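Local coordinates for galactose-binding lectin (Arachis hypogaea, PDB 2DVA), which binds D-galactose and galactose-ended sugars as a homotetrameric legume lectin that carries calcium and manganese, at residues A[18-23]-A[44-49]; A[33-38]-A[206-211]; A[67-72]-A[163-168]; A[83-88]-A[216-221]. One frame throughout, in Å; residues are numbered along the deposited sequence.

How the contacts relate
Contacts 1 and 3 are antiparallel strand pairs, one in each main sheet of the legume lectin sandwich, whereas contacts 2 and 4 reach across between the sheets or onto a loop. Contact 1, at the outer strand of the seven-stranded sheet, is partly buried and mixes backbone bonds with an amide-guanidinium grip. Contact 3 is buried, its inward face apolar and aromatic, its outward face turned to a second subunit. Contacts 2 and 4 are buried, lie about 7 Å apart (centre to centre), and each ends at the bound galactose. Contact 2 has no hydrogen bond between its segments and rests on alkyl packing; contact 4 has a single backbone-to-imidazole bond plus isoleucine packing.

Contact 1 of 4, residues A[18-23]-A[44-49]; sequences INFQGD and GRVLYA
The side-chain oxygen OE1 of Gln-21 is gripped by two nitrogens of Arg-45, with NE at 2.8 Å and NH2 also at 2.8 Å from it. The guanidinium comes side-on, its plane only 20° from that of the amide. NE arrives nearly along the C=O axis and NH2 on a lone pair; because both N-H groups share a single oxygen, each bond is bent, with angles at hydrogen of 138° at NE and 136° at NH2. Elsewhere, NH2 of Arg-45 bonds Thr-94 OG1, its NH1 bonds Gly-107 O, and Gln-21 NE2 donates to Thr-94 O, which ties both side chains to a loop over this face. The methyl CD1 of Leu-47 lies 3.8 Å from Gln-21 CD, giving the amide an apolar neighbour.

Beneath this, strands 18-22 and 44-48 pair antiparallel at the margin of the seven-stranded sheet of the lectin sandwich. Asn-19 and Leu-47 form one hydrogen-bonded pair, with Asn-19 N to Leu-47 O at 2.8 Å; Gln-21 and Arg-45 form the next, with Arg-45 N to Gln-21 O at 2.8 Å. On the reverse face Phe-20 lies alongside Val-46, ring atom CE1 being 3.9 Å from CG2. Two backbone bonds and two side-chain bonds thus join Gln-21 to Arg-45, which implies a rotationally fixed amide and acceptors that probably help to offset the guanidinium charge.

Contact 2 of 4, residues A[33-38]-A[206-211]; sequences QLTNLN and FSASGS. With GAL (beta-D-galactopyranose), chain E; MGC (methyl 2-acetamido-2-deoxy-alpha-D-galactopyranoside), chain B.
Leu-34 touches Phe-206 at the root of its side chain, CD1 being 4.2 Å from CB, while the flat ring leads away from the loop. That ring meets Phe-69 and Trp-223 edge-to-face and Phe-87 with planes at about 40°, in the aromatic core of the legume lectin beta-sandwich. The contact therefore sets the loop after strand 32-33 against the end of strand 201-209, an inner strand of the seven-stranded sheet.

No hydrogen bond crosses between the two segments; the contact rests on carbon packing and a methyl set against a carbonyl. Ala-208 CB fits against Leu-34, with CD1 at 3.6 Å and CB of the same leucine also at 3.6 Å. Next along, Thr-35 puts its methyl CG2 3.4 Å from Ala-208 O and 3.6 Å from Ser-209 CA. Its chi1 of 59° turns CG2 anti to the carbonyl carbon, to meet the strand, and sends OG1 to His-218 ND1. Farther on, the loop is shaped by an Asx turn, Asn-38 N donating to Asn-36 OD1 at 2.8 Å. The other segment runs out to the sugar, where Ser-211 OG donates to the galactose ring oxygen O5 at 2.9 Å.

Contact 3 of 4, residues A[67-72]-A[163-168]; sequences TSFSFE and VTVIYD
Phe-69 has its CG between the backbone N and the carbonyl carbon (chi1 51°), and this swings the ring over Val-163 of the neighbouring strand. Val-163 has CG1 anti to its backbone N (chi1 179°), which sends CG1 toward Phe-69 CZ and CG2 toward Phe-69 CE1 and Phe-71 CE2. The result includes a CH-pi contact: Val-163 CB stands 3.9 Å from the centroid of the Phe-69 ring, 26° off its normal, so it lies over the face but toward the rim. CG1 of Val-163 adds a touch at 3.6 Å on Phe-69 CZ, while its CG2 lies 3.9 Å from Phe-71 CE2. The valine thus touches two phenylalanines of one strand.

Strands 64-74 and 160-168 are antiparallel neighbours here. Thr-67 with Val-165 and Phe-69 with Val-163 are hydrogen-bonded pairs; Val-165 N reaches Thr-67 O at 2.7 Å, and Val-163 N reaches Phe-69 O at 2.8 Å. On the same face as the rings, Thr-67 CG2 lies beside Val-165 CB at 3.7 Å, while its OG1 is bonded to Ser-224 O and Trp-223 NE1.

Between the two pairs, Ser-68 and Thr-164 form a non-hydrogen-bonded pair on the reverse face. There Thr-164 packs on Thr-164 of the second subunit, and Ser-68 OG bonds Ser-224 OG. One strand pair therefore serves two environments: a largely apolar, buried face where the ring of Phe-69 also meets Phe-87 of the opposing sheet, and a face of small hydroxyl side chains at a subunit interface.

Contact 4 of 4, residues A[83-88]-A[216-221]; sequences DGIIFF and QIHLIR. With GAL (beta-D-galactopyranose), chain E.
The galactose site of the legume lectin fold lies at one end of this contact, where Asp-83, reached through a cis peptide bond as is usual in this family, holds the sugar with both carboxylate oxygens. Galactose O3 donates to Asp-83 OD1 at 2.6 Å and galactose O4 to Asp-83 OD2, likewise at 2.6 Å, so the carboxylate spans two neighbouring hydroxyls. Asp-80 OD2 and Asn-127 ND2 also hydrogen-bond the galactose, and the calcium ion is about 5 Å from the Asp-83 side chain.

Behind the aspartate, His-218 meets the chain. Gly-84 N donates to its NE2 at 3.2 Å with an angle at hydrogen of 142°, a long, bent bond whose donor is tilted 24° from the ring plane. The ring's other nitrogen is held by the loop of contact 2, so the imidazole bridges that loop and the backbone next to the sugar ligand. Asp-83 N also lies at the ring edge, in plane, 3.8 Å from CE1 of His-218. Gln-216 directs its OE1 to Thr-124 OG1.

Further along, the contact is mainly apolar. Ile-85 has CG1 3.6 Å from His-218 CD2, the isoleucine and the histidine reaching past one another from opposite strands. Ile-85 CG2 meets Ile-220 CD1 at 4.1 Å.

Strands 84-88 and 217-221 run at 32° to one another, with axes 7.8 Å apart at closest. They belong to different sheets: 84-91 sits between strands 201-209 and 117-123 in the seven-stranded sheet, while 217-229 pairs with 64-74, from which Met-73 packs on both Ile-85 and His-218.

Contact 1 of 4, residues A[18-23]-A[44-49]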
# COMPACT_ATOMS: atom_id res chain seq x y z
N ILE A 18 -17.85 3.73 -6.00
CA ILE A 18 -18.01 4.72 -7.07
C ILE A 18 -19.44 5.20 -7.32
O ILE A 18 -20.34 4.40 -7.54
CB ILE A 18 -17.46 4.18 -8.40
CG1 ILE A 18 -16.00 3.76 -8.23
CG2 ILE A 18 -17.57 5.25 -9.46
CD1 ILE A 18 -15.42 3.10 -9.46
N ASN A 19 -19.63 6.51 -7.28
CA ASN A 19 -20.93 7.11 -7.53
C ASN A 19 -20.96 7.51 -9.00
O ASN A 19 -20.09 8.26 -9.46
CB ASN A 19 -21.14 8.37 -6.68
CG ASN A 19 -21.32 8.07 -5.20
OD1 ASN A 19 -21.02 8.90 -4.34
ND2 ASN A 19 -21.84 6.88 -4.90
N PHE A 20 -21.95 7.02 -9.74
CA PHE A 20 -22.09 7.35 -11.16
C PHE A 20 -23.18 8.40 -11.33
O PHE A 20 -24.28 8.27 -10.78
CB PHE A 20 -22.47 6.10 -11.96
CG PHE A 20 -21.43 5.02 -11.94
CD1 PHE A 20 -20.31 5.10 -12.75
CD2 PHE A 20 -21.56 3.92 -11.09
CE1 PHE A 20 -19.32 4.12 -12.73
CE2 PHE A 20 -20.58 2.93 -11.05
CZ PHE A 20 -19.46 3.03 -11.88
N GLN A 21 -22.88 9.46 -12.07
CA GLN A 21 -23.85 10.52 -12.32
C GLN A 21 -23.98 10.77 -13.82
O GLN A 21 -22.99 10.87 -14.53
CB GLN A 21 -23.42 11.83 -11.65
CG GLN A 21 -23.13 11.73 -10.16
CD GLN A 21 -22.95 13.09 -9.51
OE1 GLN A 21 -22.30 13.98 -10.07
NE2 GLN A 21 -23.52 13.26 -8.32
N GLY A 22 -25.22 10.86 -14.30
CA GLY A 22 -25.42 11.13 -15.70
C GLY A 22 -25.27 9.96 -16.65
O GLY A 22 -25.61 8.82 -16.33
N ASP A 23 -24.73 10.25 -17.84
CA ASP A 23 -24.56 9.25 -18.89
C ASP A 23 -23.36 8.32 -18.75
O ASP A 23 -22.89 7.76 -19.74
CB ASP A 23 -24.50 9.96 -20.24
CG ASP A 23 -25.66 10.92 -20.45
OD1 ASP A 23 -26.78 10.57 -20.04
OD2 ASP A 23 -25.45 12.01 -21.03
N GLY A 44 -21.54 13.13 -18.13
CA GLY A 44 -21.33 11.96 -17.31
C GLY A 44 -20.25 12.30 -16.30
O GLY A 44 -19.29 12.99 -16.63
N ARG A 45 -20.42 11.84 -15.06
CA ARG A 45 -19.44 12.11 -14.03
C ARG A 45 -19.32 10.89 -13.13
O ARG A 45 -20.27 10.13 -12.96
CB ARG A 45 -19.84 13.33 -13.19
CG ARG A 45 -20.52 14.45 -13.99
CD ARG A 45 -20.51 15.80 -13.26
NE ARG A 45 -20.90 15.71 -11.85
CZ ARG A 45 -21.01 16.77 -11.05
NH1 ARG A 45 -20.77 17.99 -11.52
NH2 ARG A 45 -21.32 16.62 -9.76
N VAL A 46 -18.13 10.71 -12.56
CA VAL A 46 -17.88 9.60 -11.69
C VAL A 46 -17.22 10.18 -10.45
O VAL A 46 -16.36 11.05 -10.56
CB VAL A 46 -16.95 8.57 -12.38
CG1 VAL A 46 -15.49 9.00 -12.27
CG2 VAL A 46 -17.17 7.20 -11.80
N LEU A 47 -17.64 9.72 -9.27
CA LEU A 47 -17.07 10.21 -8.02
C LEU A 47 -16.69 9.08 -7.08
O LEU A 47 -17.33 8.03 -7.06
CB LEU A 47 -18.08 11.11 -7.30
CG LEU A 47 -18.57 12.37 -8.00
CD1 LEU A 47 -19.85 12.84 -7.34
CD2 LEU A 47 -17.50 13.45 -7.95
N TYR A 48 -15.63 9.29 -6.30
CA TYR A 48 -15.23 8.31 -5.31
C TYR A 48 -16.35 8.46 -4.27
O TYR A 48 -16.50 9.52 -3.68
CB TYR A 48 -13.88 8.67 -4.71
CG TYR A 48 -13.44 7.72 -3.63
CD1 TYR A 48 -13.27 6.36 -3.90
CD2 TYR A 48 -13.21 8.17 -2.33
CE1 TYR A 48 -12.88 5.48 -2.90
CE2 TYR A 48 -12.82 7.30 -1.33
CZ TYR A 48 -12.65 5.95 -1.62
OH TYR A 48 -12.26 5.08 -0.63
N ALA A 49 -17.13 7.40 -4.06
CA ALA A 49 -18.26 7.43 -3.15
C ALA A 49 -18.05 8.06 -1.77
O ALA A 49 -18.92 8.78 -1.28
CB ALA A 49 -18.82 6.01 -2.98

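Contact 2 of 4, residues A[33-38]-A[206-211]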
# COMPACT_ATOMS: atom_id res chain seq x y z
N GLN A 33 -16.63 5.13 -19.29
CA GLN A 33 -16.91 6.01 -20.42
C GLN A 33 -17.87 7.04 -19.85
O GLN A 33 -18.98 6.71 -19.44
CB GLN A 33 -17.58 5.25 -21.57
CG GLN A 33 -17.87 6.12 -22.78
CD GLN A 33 -18.49 5.35 -23.94
OE1 GLN A 33 -19.50 5.77 -24.51
NE2 GLN A 33 -17.89 4.22 -24.29
N LEU A 34 -17.44 8.30 -19.83
CA LEU A 34 -18.25 9.36 -19.25
C LEU A 34 -19.44 9.89 -20.06
O LEU A 34 -20.47 10.24 -19.48
CB LEU A 34 -17.34 10.52 -18.84
CG LEU A 34 -16.26 10.13 -17.82
CD1 LEU A 34 -15.30 11.28 -17.61
CD2 LEU A 34 -16.90 9.73 -16.50
N THR A 35 -19.34 9.96 -21.39
CA THR A 35 -20.46 10.48 -22.16
C THR A 35 -21.14 9.51 -23.13
O THR A 35 -20.53 8.54 -23.57
CB THR A 35 -20.06 11.75 -22.95
OG1 THR A 35 -18.97 11.44 -23.83
CG2 THR A 35 -19.63 12.86 -21.99
N ASN A 36 -22.41 9.79 -23.42
CA ASN A 36 -23.22 8.99 -24.33
C ASN A 36 -23.08 9.59 -25.73
O ASN A 36 -23.51 10.70 -25.98
CB ASN A 36 -24.69 9.04 -23.88
CG ASN A 36 -25.61 8.16 -24.73
OD1 ASN A 36 -25.62 8.25 -25.96
ND2 ASN A 36 -26.40 7.33 -24.06
N LEU A 37 -22.45 8.84 -26.64
CA LEU A 37 -22.22 9.31 -28.01
C LEU A 37 -23.48 9.66 -28.80
O LEU A 37 -23.40 10.37 -29.81
CB LEU A 37 -21.41 8.26 -28.77
CG LEU A 37 -19.88 8.20 -28.62
CD1 LEU A 37 -19.40 8.90 -27.35
CD2 LEU A 37 -19.45 6.75 -28.63
N ASN A 38 -24.64 9.19 -28.36
CA ASN A 38 -25.88 9.45 -29.07
C ASN A 38 -26.78 10.53 -28.48
O ASN A 38 -27.83 10.84 -29.05
CB ASN A 38 -26.69 8.16 -29.20
CG ASN A 38 -26.06 7.18 -30.16
OD1 ASN A 38 -25.98 7.44 -31.36
ND2 ASN A 38 -25.60 6.06 -29.64
N PHE A 206 -14.37 12.62 -11.81
CA PHE A 206 -14.12 13.06 -13.17
C PHE A 206 -15.44 13.39 -13.85
O PHE A 206 -16.46 12.75 -13.58
CB PHE A 206 -13.41 11.96 -13.95
CG PHE A 206 -12.05 11.63 -13.41
CD1 PHE A 206 -10.94 12.36 -13.79
CD2 PHE A 206 -11.90 10.61 -12.47
CE1 PHE A 206 -9.69 12.10 -13.25
CE2 PHE A 206 -10.65 10.33 -11.92
CZ PHE A 206 -9.55 11.08 -12.31
N SER A 207 -15.42 14.38 -14.74
CA SER A 207 -16.61 14.78 -15.48
C SER A 207 -16.23 15.06 -16.93
O SER A 207 -15.13 15.52 -17.20
CB SER A 207 -17.24 16.03 -14.86
OG SER A 207 -18.42 16.41 -15.55
N ALA A 208 -17.15 14.77 -17.84
CA ALA A 208 -16.95 15.01 -19.27
C ALA A 208 -18.31 15.33 -19.89
O ALA A 208 -19.35 14.94 -19.36
CB ALA A 208 -16.34 13.78 -19.94
N SER A 209 -18.29 16.03 -21.02
CA SER A 209 -19.54 16.41 -21.67
C SER A 209 -19.36 16.66 -23.16
O SER A 209 -18.24 16.68 -23.66
CB SER A 209 -20.10 17.67 -21.00
OG SER A 209 -19.14 18.72 -21.04
N GLY A 210 -20.48 16.85 -23.85
CA GLY A 210 -20.46 17.12 -25.27
C GLY A 210 -21.65 18.00 -25.60
O GLY A 210 -22.42 18.35 -24.70
N SER A 211 -21.80 18.37 -26.86
CA SER A 211 -22.92 19.21 -27.28
C SER A 211 -23.66 18.50 -28.40
O SER A 211 -23.53 17.28 -28.56
CB SER A 211 -22.42 20.58 -27.75
OG SER A 211 -21.53 20.46 -28.85
C1 GAL E . -20.81 23.90 -29.20
C2 GAL E . -20.41 23.83 -27.73
C3 GAL E . -18.90 23.63 -27.57
C4 GAL E . -18.36 22.33 -28.39
C5 GAL E . -18.70 22.57 -29.89
C6 GAL E . -18.37 21.74 -31.11
O2 GAL E . -20.87 25.04 -27.17
O3 GAL E . -18.62 23.44 -26.18
O4 GAL E . -19.06 21.13 -28.01
O5 GAL E . -20.21 22.76 -29.99
O6 GAL E . -18.29 21.99 -32.50
O6 MGC B . -24.93 22.42 -34.88
C6 MGC B . -23.94 22.16 -33.91
C5 MGC B . -23.87 23.24 -32.83
O5 MGC B . -25.23 23.49 -32.18
C1 MGC B . -25.32 24.60 -31.18
O1 MGC B . -24.97 25.84 -31.83
CM MGC B . -25.96 26.57 -32.81
C2 MGC B . -24.37 24.27 -30.03
N2 MGC B . -24.53 25.36 -29.14
C7 MGC B . -24.55 25.29 -27.77
O7 MGC B . -24.88 24.27 -27.13
C8 MGC B . -24.15 26.54 -27.01
C3 MGC B . -22.94 24.05 -30.57
O3 MGC B . -22.18 23.66 -29.49
C4 MGC B . -22.83 22.90 -31.67
O4 MGC B . -23.13 21.65 -31.00

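Contact 3 of 4, residues A[67-72]-A[163-168]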
# COMPACT_ATOMS: atom_id res chain seq x y z
N THR A 67 -2.16 12.00 -6.35
CA THR A 67 -3.12 11.21 -7.11
C THR A 67 -2.67 11.14 -8.56
O THR A 67 -2.09 12.08 -9.10
CB THR A 67 -4.54 11.84 -7.01
OG1 THR A 67 -5.50 11.00 -7.67
CG2 THR A 67 -4.56 13.22 -7.66
N SER A 68 -2.90 10.00 -9.19
CA SER A 68 -2.54 9.85 -10.59
C SER A 68 -3.61 9.04 -11.27
O SER A 68 -4.23 8.17 -10.67
CB SER A 68 -1.17 9.18 -10.74
OG SER A 68 -1.22 7.82 -10.38
N PHE A 69 -3.86 9.35 -12.54
CA PHE A 69 -4.88 8.64 -13.28
C PHE A 69 -4.54 8.66 -14.76
O PHE A 69 -3.70 9.44 -15.19
CB PHE A 69 -6.24 9.31 -13.02
CG PHE A 69 -6.23 10.80 -13.24
CD1 PHE A 69 -6.37 11.33 -14.53
CD2 PHE A 69 -6.10 11.67 -12.17
CE1 PHE A 69 -6.38 12.70 -14.73
CE2 PHE A 69 -6.11 13.05 -12.37
CZ PHE A 69 -6.25 13.57 -13.65
N SER A 70 -5.19 7.80 -15.53
CA SER A 70 -4.95 7.77 -16.96
C SER A 70 -6.30 7.80 -17.67
O SER A 70 -7.27 7.20 -17.21
CB SER A 70 -4.18 6.51 -17.37
OG SER A 70 -4.98 5.35 -17.27
N PHE A 71 -6.35 8.53 -18.77
CA PHE A 71 -7.58 8.64 -19.53
C PHE A 71 -7.31 8.58 -21.03
O PHE A 71 -6.15 8.57 -21.47
CB PHE A 71 -8.29 9.95 -19.19
CG PHE A 71 -7.54 11.18 -19.65
CD1 PHE A 71 -7.51 11.54 -21.01
CD2 PHE A 71 -6.88 12.00 -18.73
CE1 PHE A 71 -6.84 12.68 -21.43
CE2 PHE A 71 -6.21 13.14 -19.15
CZ PHE A 71 -6.19 13.49 -20.50
N GLU A 72 -8.38 8.53 -21.80
CA GLU A 72 -8.26 8.50 -23.24
C GLU A 72 -9.45 9.19 -23.89
O GLU A 72 -10.59 9.01 -23.48
CB GLU A 72 -8.19 7.06 -23.76
CG GLU A 72 -8.00 6.98 -25.28
CD GLU A 72 -8.27 5.59 -25.84
OE1 GLU A 72 -7.92 4.59 -25.18
OE2 GLU A 72 -8.83 5.49 -26.96
N VAL A 163 -1.58 11.15 -15.87
CA VAL A 163 -1.52 12.40 -15.14
C VAL A 163 -1.17 12.15 -13.67
O VAL A 163 -1.66 11.19 -13.06
CB VAL A 163 -2.87 13.15 -15.21
CG1 VAL A 163 -2.80 14.46 -14.43
CG2 VAL A 163 -3.24 13.43 -16.67
N THR A 164 -0.31 12.99 -13.13
CA THR A 164 0.06 12.90 -11.72
C THR A 164 -0.18 14.29 -11.13
O THR A 164 0.28 15.29 -11.69
CB THR A 164 1.54 12.52 -11.52
OG1 THR A 164 1.78 11.23 -12.09
CG2 THR A 164 1.87 12.47 -10.03
N VAL A 165 -0.90 14.34 -10.02
CA VAL A 165 -1.20 15.60 -9.37
C VAL A 165 -0.73 15.58 -7.92
O VAL A 165 -0.89 14.58 -7.21
CB VAL A 165 -2.72 15.90 -9.40
CG1 VAL A 165 -3.01 17.20 -8.68
CG2 VAL A 165 -3.21 15.98 -10.85
N ILE A 166 -0.15 16.69 -7.49
CA ILE A 166 0.32 16.83 -6.11
C ILE A 166 -0.23 18.11 -5.52
O ILE A 166 -0.09 19.19 -6.11
CB ILE A 166 1.86 16.94 -6.02
CG1 ILE A 166 2.54 15.67 -6.52
CG2 ILE A 166 2.28 17.21 -4.58
CD1 ILE A 166 4.05 15.76 -6.51
N TYR A 167 -0.88 18.01 -4.37
CA TYR A 167 -1.36 19.21 -3.70
C TYR A 167 -0.61 19.31 -2.38
O TYR A 167 -0.74 18.45 -1.51
CB TYR A 167 -2.86 19.15 -3.41
CG TYR A 167 -3.35 20.43 -2.76
CD1 TYR A 167 -3.45 21.61 -3.50
CD2 TYR A 167 -3.65 20.47 -1.40
CE1 TYR A 167 -3.83 22.81 -2.89
CE2 TYR A 167 -4.03 21.66 -0.78
CZ TYR A 167 -4.12 22.82 -1.53
OH TYR A 167 -4.49 23.99 -0.92
N ASP A 168 0.22 20.34 -2.25
CA ASP A 168 0.98 20.55 -1.03
C ASP A 168 0.21 21.58 -0.21
O ASP A 168 0.20 22.76 -0.54
CB ASP A 168 2.37 21.07 -1.36
CG ASP A 168 3.15 21.42 -0.13
OD1 ASP A 168 3.44 20.50 0.67
OD2 ASP A 168 3.47 22.61 0.04

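Contact 4 of 4, residues A[83-88]-A[216-221]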
# COMPACT_ATOMS: atom_id res chain seq x y z
N ASP A 83 -16.09 17.54 -25.51
CA ASP A 83 -15.46 18.80 -25.10
C ASP A 83 -14.22 18.64 -24.21
O ASP A 83 -13.42 19.57 -24.09
CB ASP A 83 -16.48 19.67 -24.37
CG ASP A 83 -17.33 20.49 -25.32
OD1 ASP A 83 -16.91 21.61 -25.67
OD2 ASP A 83 -18.40 20.00 -25.73
N GLY A 84 -14.07 17.48 -23.58
CA GLY A 84 -12.93 17.27 -22.72
C GLY A 84 -13.28 16.63 -21.40
O GLY A 84 -14.44 16.35 -21.11
N ILE A 85 -12.26 16.41 -20.58
CA ILE A 85 -12.42 15.78 -19.28
C ILE A 85 -11.89 16.68 -18.16
O ILE A 85 -10.88 17.37 -18.33
CB ILE A 85 -11.62 14.46 -19.22
CG1 ILE A 85 -12.06 13.53 -20.35
CG2 ILE A 85 -11.78 13.82 -17.85
CD1 ILE A 85 -11.39 12.17 -20.31
N ILE A 86 -12.57 16.68 -17.02
CA ILE A 86 -12.09 17.46 -15.90
C ILE A 86 -12.04 16.65 -14.61
O ILE A 86 -13.00 15.95 -14.26
CB ILE A 86 -12.92 18.75 -15.65
CG1 ILE A 86 -12.30 19.53 -14.49
CG2 ILE A 86 -14.37 18.40 -15.36
CD1 ILE A 86 -12.87 20.90 -14.26
N PHE A 87 -10.89 16.71 -13.95
CA PHE A 87 -10.69 16.04 -12.67
C PHE A 87 -11.10 17.13 -11.69
O PHE A 87 -10.47 18.19 -11.65
CB PHE A 87 -9.20 15.69 -12.49
CG PHE A 87 -8.83 15.31 -11.07
CD1 PHE A 87 -9.44 14.23 -10.44
CD2 PHE A 87 -7.88 16.05 -10.37
CE1 PHE A 87 -9.10 13.89 -9.12
CE2 PHE A 87 -7.54 15.71 -9.06
CZ PHE A 87 -8.15 14.64 -8.44
N PHE A 88 -12.15 16.90 -10.91
CA PHE A 88 -12.59 17.94 -9.99
C PHE A 88 -12.79 17.52 -8.54
O PHE A 88 -12.80 16.34 -8.20
CB PHE A 88 -13.88 18.59 -10.51
CG PHE A 88 -15.09 17.68 -10.50
CD1 PHE A 88 -15.13 16.53 -11.29
CD2 PHE A 88 -16.20 17.99 -9.71
CE1 PHE A 88 -16.26 15.70 -11.29
CE2 PHE A 88 -17.33 17.17 -9.71
CZ PHE A 88 -17.36 16.02 -10.50
N GLN A 216 -17.29 13.03 -28.45
CA GLN A 216 -16.11 12.18 -28.56
C GLN A 216 -16.12 11.19 -27.42
O GLN A 216 -16.88 11.34 -26.46
CB GLN A 216 -14.81 13.01 -28.52
CG GLN A 216 -14.57 13.75 -27.21
CD GLN A 216 -13.34 14.63 -27.23
OE1 GLN A 216 -13.17 15.49 -26.36
NE2 GLN A 216 -12.47 14.43 -28.21
N ILE A 217 -15.29 10.16 -27.53
CA ILE A 217 -15.21 9.16 -26.49
C ILE A 217 -14.33 9.68 -25.35
O ILE A 217 -13.20 10.11 -25.59
CB ILE A 217 -14.61 7.86 -27.06
CG1 ILE A 217 -15.49 7.35 -28.20
CG2 ILE A 217 -14.48 6.82 -25.96
CD1 ILE A 217 -14.99 6.07 -28.86
N HIS A 218 -14.87 9.67 -24.13
CA HIS A 218 -14.12 10.12 -22.96
C HIS A 218 -14.00 8.93 -22.02
O HIS A 218 -14.99 8.47 -21.45
CB HIS A 218 -14.85 11.26 -22.22
CG HIS A 218 -15.04 12.50 -23.04
ND1 HIS A 218 -16.20 12.75 -23.75
CD2 HIS A 218 -14.25 13.58 -23.22
CE1 HIS A 218 -16.11 13.94 -24.32
NE2 HIS A 218 -14.94 14.47 -24.01
N LEU A 219 -12.78 8.43 -21.85
CA LEU A 219 -12.55 7.26 -21.01
C LEU A 219 -11.61 7.52 -19.84
O LEU A 219 -10.62 8.24 -19.98
CB LEU A 219 -11.97 6.11 -21.84
CG LEU A 219 -12.76 5.61 -23.05
CD1 LEU A 219 -11.91 4.65 -23.88
CD2 LEU A 219 -14.03 4.92 -22.57
N ILE A 220 -11.95 6.94 -18.70
CA ILE A 220 -11.13 7.02 -17.51
C ILE A 220 -10.68 5.57 -17.38
O ILE A 220 -11.52 4.67 -17.30
CB ILE A 220 -11.93 7.42 -16.27
CG1 ILE A 220 -12.60 8.78 -16.49
CG2 ILE A 220 -11.02 7.43 -15.05
CD1 ILE A 220 -11.62 9.91 -16.77
N ARG A 221 -9.37 5.34 -17.38
CA ARG A 221 -8.85 3.98 -17.33
C ARG A 221 -8.37 3.48 -15.97
O ARG A 221 -8.51 2.30 -15.65
CB ARG A 221 -7.70 3.87 -18.34
CG ARG A 221 -8.11 4.26 -19.76
CD ARG A 221 -6.89 4.67 -20.58
NE ARG A 221 -5.84 3.65 -20.56
CZ ARG A 221 -5.95 2.45 -21.11
NH1 ARG A 221 -7.07 2.09 -21.74
NH2 ARG A 221 -4.94 1.59 -21.03
C1 GAL E . -20.81 23.90 -29.20
C2 GAL E . -20.41 23.83 -27.73
C3 GAL E . -18.90 23.63 -27.57
C4 GAL E . -18.36 22.33 -28.39
C5 GAL E . -18.70 22.57 -29.89
C6 GAL E . -18.37 21.74 -31.11
O2 GAL E . -20.87 25.04 -27.17
O3 GAL E . -18.62 23.44 -26.18
O4 GAL E . -19.06 21.13 -28.01
O5 GAL E . -20.21 22.76 -29.99
O6 GAL E . -18.29 21.99 -32.50